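Local coordinates for protein pollen allergen Phl p 6 (Phleum pratense, PDB 1NLX) that acts as a major timothy grass pollen allergen, a four-helix-bundle protein whose biological role in the pollen is not firmly established, at residues A70-A75 against E85-H90. Sequence-based numbering, arbitrary orientation.
Sequences AAYNAA and EAFVLH. With ZN (zinc ion), chain P.
Ala71 CB sits squarely over the face of the Phe87 ring, 3.3 Å from the ring centroid, a CH-pi contact with the methyl almost exactly centred. Phe87 reaches this place because its CG is anti to the backbone N (chi1 -176°), which swings the ring across to helix 60-76. The rim of the same ring then meets Tyr72: Phe87 CE2 points at the tyrosine face, the centroids lie 5.0 Å apart and the planes stand at 65°, an offset edge-to-face pair. Tyr35 touches both side chains and Phe38 adds another edge-to-face partner to Phe87, so this flank faces helix 31-56. Small residues permit the close approach: the axes of the short segments come within 7.6 Å at 152°, the antiparallel packing of consecutive helices in a four-helix bundle, joined here by a short connection. Ala75 CA and Ala86 CB, 4.0 Å apart, continue the alanine-lined interface without any hydrogen bond across it.

The flank at His90 is less snug, and is closed by another subunit rather than open to solvent. Ala74 CB lies 3.8 Å from the centroid of the His90 imidazole, displaced toward the rim where Ala71 is centred on Phe87, and 4.5 Å from Ala86 CB. His90 ND1 donates in its ring plane to Ala86 O at 2.9 Å, which also accepts a hydrogen bond from the backbone N-H of His90. With His90 NE2 bound to zinc at 2.1 Å, both ring nitrogens are engaged, which should restrict rotation of the imidazole; Glu93 and His105 of a second subunit complete the protein ligands.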
ATOM      1  N   ALA A  70      12.265  20.375 -17.832  1.00 31.94           N
ATOM      2  CA  ALA A  70      13.463  19.558 -17.865  1.00 31.27           C
ATOM      3  C   ALA A  70      14.673  20.473 -17.739  1.00 32.22           C
ATOM      4  O   ALA A  70      15.527  20.261 -16.878  1.00 32.33           O
ATOM      5  CB  ALA A  70      13.536  18.795 -19.164  1.00 25.38           C
ATOM      6  N   ALA A  71      14.734  21.499 -18.590  1.00 38.22           N
ATOM      7  CA  ALA A  71      15.858  22.432 -18.588  1.00 38.02           C
ATOM      8  C   ALA A  71      15.944  23.348 -17.363  1.00 38.41           C
ATOM      9  O   ALA A  71      17.044  23.582 -16.849  1.00 39.47           O
ATOM     10  CB  ALA A  71      15.861  23.265 -19.871  1.00 13.98           C
ATOM     11  N   TYR A  72      14.817  23.871 -16.885  1.00 28.86           N
ATOM     12  CA  TYR A  72      14.894  24.733 -15.714  1.00 29.19           C
ATOM     13  C   TYR A  72      15.330  23.944 -14.480  1.00 28.03           C
ATOM     14  O   TYR A  72      16.108  24.442 -13.660  1.00 26.55           O
ATOM     15  CB  TYR A  72      13.563  25.444 -15.448  1.00 46.81           C
ATOM     16  CG  TYR A  72      13.370  26.678 -16.304  1.00 51.89           C
ATOM     17  CD1 TYR A  72      14.407  27.598 -16.469  1.00 54.93           C
ATOM     18  CD2 TYR A  72      12.170  26.914 -16.984  1.00 53.86           C
ATOM     19  CE1 TYR A  72      14.260  28.720 -17.300  1.00 57.06           C
ATOM     20  CE2 TYR A  72      12.014  28.029 -17.812  1.00 54.89           C
ATOM     21  CZ  TYR A  72      13.064  28.925 -17.968  1.00 56.92           C
ATOM     22  OH  TYR A  72      12.937  30.024 -18.796  1.00 58.41           O
ATOM     23  N   ASN A  73      14.854  22.707 -14.361  1.00 29.31           N
ATOM     24  CA  ASN A  73      15.206  21.883 -13.220  1.00 27.89           C
ATOM     25  C   ASN A  73      16.639  21.388 -13.239  1.00 27.59           C
ATOM     26  O   ASN A  73      17.277  21.306 -12.195  1.00 28.33           O
ATOM     27  CB  ASN A  73      14.252  20.705 -13.110  1.00 40.49           C
ATOM     28  CG  ASN A  73      12.933  21.107 -12.515  1.00 42.34           C
ATOM     29  OD1 ASN A  73      12.900  21.774 -11.474  1.00 40.85           O
ATOM     30  ND2 ASN A  73      11.833  20.708 -13.158  1.00 42.24           N
ATOM     31  N   ALA A  74      17.152  21.062 -14.416  1.00 18.68           N
ATOM     32  CA  ALA A  74      18.512  20.589 -14.492  1.00 17.96           C
ATOM     33  C   ALA A  74      19.448  21.702 -14.006  1.00 18.18           C
ATOM     34  O   ALA A  74      20.345  21.467 -13.191  1.00 17.75           O
ATOM     35  CB  ALA A  74      18.839  20.192 -15.918  1.00 29.64           C
ATOM     36  N   ALA A  75      19.227  22.917 -14.492  1.00 28.52           N
ATOM     37  CA  ALA A  75      20.065  24.049 -14.108  1.00 30.51           C
ATOM     38  C   ALA A  75      19.862  24.431 -12.649  1.00 32.01           C
ATOM     39  O   ALA A  75      20.788  24.860 -11.954  1.00 31.92           O
ATOM     40  CB  ALA A  75      19.765  25.243 -14.994  1.00 29.13           C
ATOM     41  N   GLU A  85      25.126  25.575 -19.138  1.00 50.62           N
ATOM     42  CA  GLU A  85      25.358  24.382 -19.934  1.00 52.44           C
ATOM     43  C   GLU A  85      24.329  23.301 -19.614  1.00 50.30           C
ATOM     44  O   GLU A  85      23.871  22.597 -20.508  1.00 51.15           O
ATOM     45  CB  GLU A  85      26.766  23.861 -19.677  1.00100.14           C
ATOM     46  CG  GLU A  85      27.157  22.670 -20.535  1.00108.41           C
ATOM     47  CD  GLU A  85      28.449  22.020 -20.051  1.00112.96           C
ATOM     48  OE1 GLU A  85      28.913  21.050 -20.694  1.00114.09           O
ATOM     49  OE2 GLU A  85      28.998  22.483 -19.019  1.00115.47           O
ATOM     50  N   ALA A  86      23.966  23.177 -18.339  1.00 38.00           N
ATOM     51  CA  ALA A  86      22.984  22.182 -17.912  1.00 34.71           C
ATOM     52  C   ALA A  86      21.644  22.420 -18.589  1.00 33.79           C
ATOM     53  O   ALA A  86      20.990  21.488 -19.051  1.00 33.50           O
ATOM     54  CB  ALA A  86      22.810  22.234 -16.415  1.00  3.75           C
ATOM     55  N   PHE A  87      21.234  23.681 -18.634  1.00 40.32           N
ATOM     56  CA  PHE A  87      19.974  24.056 -19.253  1.00 37.75           C
ATOM     57  C   PHE A  87      19.995  23.765 -20.750  1.00 36.65           C
ATOM     58  O   PHE A  87      19.144  23.031 -21.255  1.00 36.51           O
ATOM     59  CB  PHE A  87      19.692  25.545 -19.025  1.00 28.24           C
ATOM     60  CG  PHE A  87      18.352  25.994 -19.543  1.00 26.58           C
ATOM     61  CD1 PHE A  87      18.107  26.075 -20.910  1.00 24.70           C
ATOM     62  CD2 PHE A  87      17.320  26.292 -18.660  1.00 25.38           C
ATOM     63  CE1 PHE A  87      16.855  26.441 -21.390  1.00 23.80           C
ATOM     64  CE2 PHE A  87      16.065  26.661 -19.135  1.00 24.89           C
ATOM     65  CZ  PHE A  87      15.832  26.734 -20.503  1.00 23.17           C
ATOM     66  N   VAL A  88      20.955  24.350 -21.458  1.00 23.18           N
ATOM     67  CA  VAL A  88      21.061  24.146 -22.896  1.00 24.04           C
ATOM     68  C   VAL A  88      21.070  22.664 -23.297  1.00 24.33           C
ATOM     69  O   VAL A  88      20.317  22.234 -24.176  1.00 22.97           O
ATOM     70  CB  VAL A  88      22.328  24.827 -23.459  1.00 25.07           C
ATOM     71  CG1 VAL A  88      22.610  24.319 -24.852  1.00 24.95           C
ATOM     72  CG2 VAL A  88      22.139  26.344 -23.499  1.00 25.13           C
ATOM     73  N   LEU A  89      21.923  21.886 -22.647  1.00 33.10           N
ATOM     74  CA  LEU A  89      22.027  20.469 -22.945  1.00 33.12           C
ATOM     75  C   LEU A  89      20.694  19.754 -22.788  1.00 32.88           C
ATOM     76  O   LEU A  89      20.242  19.070 -23.705  1.00 33.50           O
ATOM     77  CB  LEU A  89      23.061  19.810 -22.034  1.00 42.08           C
ATOM     78  CG  LEU A  89      23.180  18.293 -22.180  1.00 43.15           C
ATOM     79  CD1 LEU A  89      23.518  17.946 -23.626  1.00 42.40           C
ATOM     80  CD2 LEU A  89      24.246  17.772 -21.221  1.00 41.96           C
ATOM     81  N   HIS A  90      20.061  19.910 -21.630  1.00 25.05           N
ATOM     82  CA  HIS A  90      18.785  19.251 -21.399  1.00 23.73           C
ATOM     83  C   HIS A  90      17.637  19.782 -22.241  1.00 24.86           C
ATOM     84  O   HIS A  90      16.726  19.033 -22.603  1.00 24.97           O
ATOM     85  CB  HIS A  90      18.430  19.308 -19.927  1.00 22.97           C
ATOM     86  CG  HIS A  90      19.238  18.365 -19.098  1.00 23.72           C
ATOM     87  ND1 HIS A  90      20.527  18.644 -18.701  1.00 22.90           N
ATOM     88  CD2 HIS A  90      18.975  17.106 -18.673  1.00 23.25           C
ATOM     89  CE1 HIS A  90      21.026  17.594 -18.070  1.00 23.12           C
ATOM     90  NE2 HIS A  90      20.104  16.648 -18.040  1.00 23.07           N
TER
HETATM   91 ZN    ZN P6001      21.018  14.831 -17.558  1.00 28.88          ZN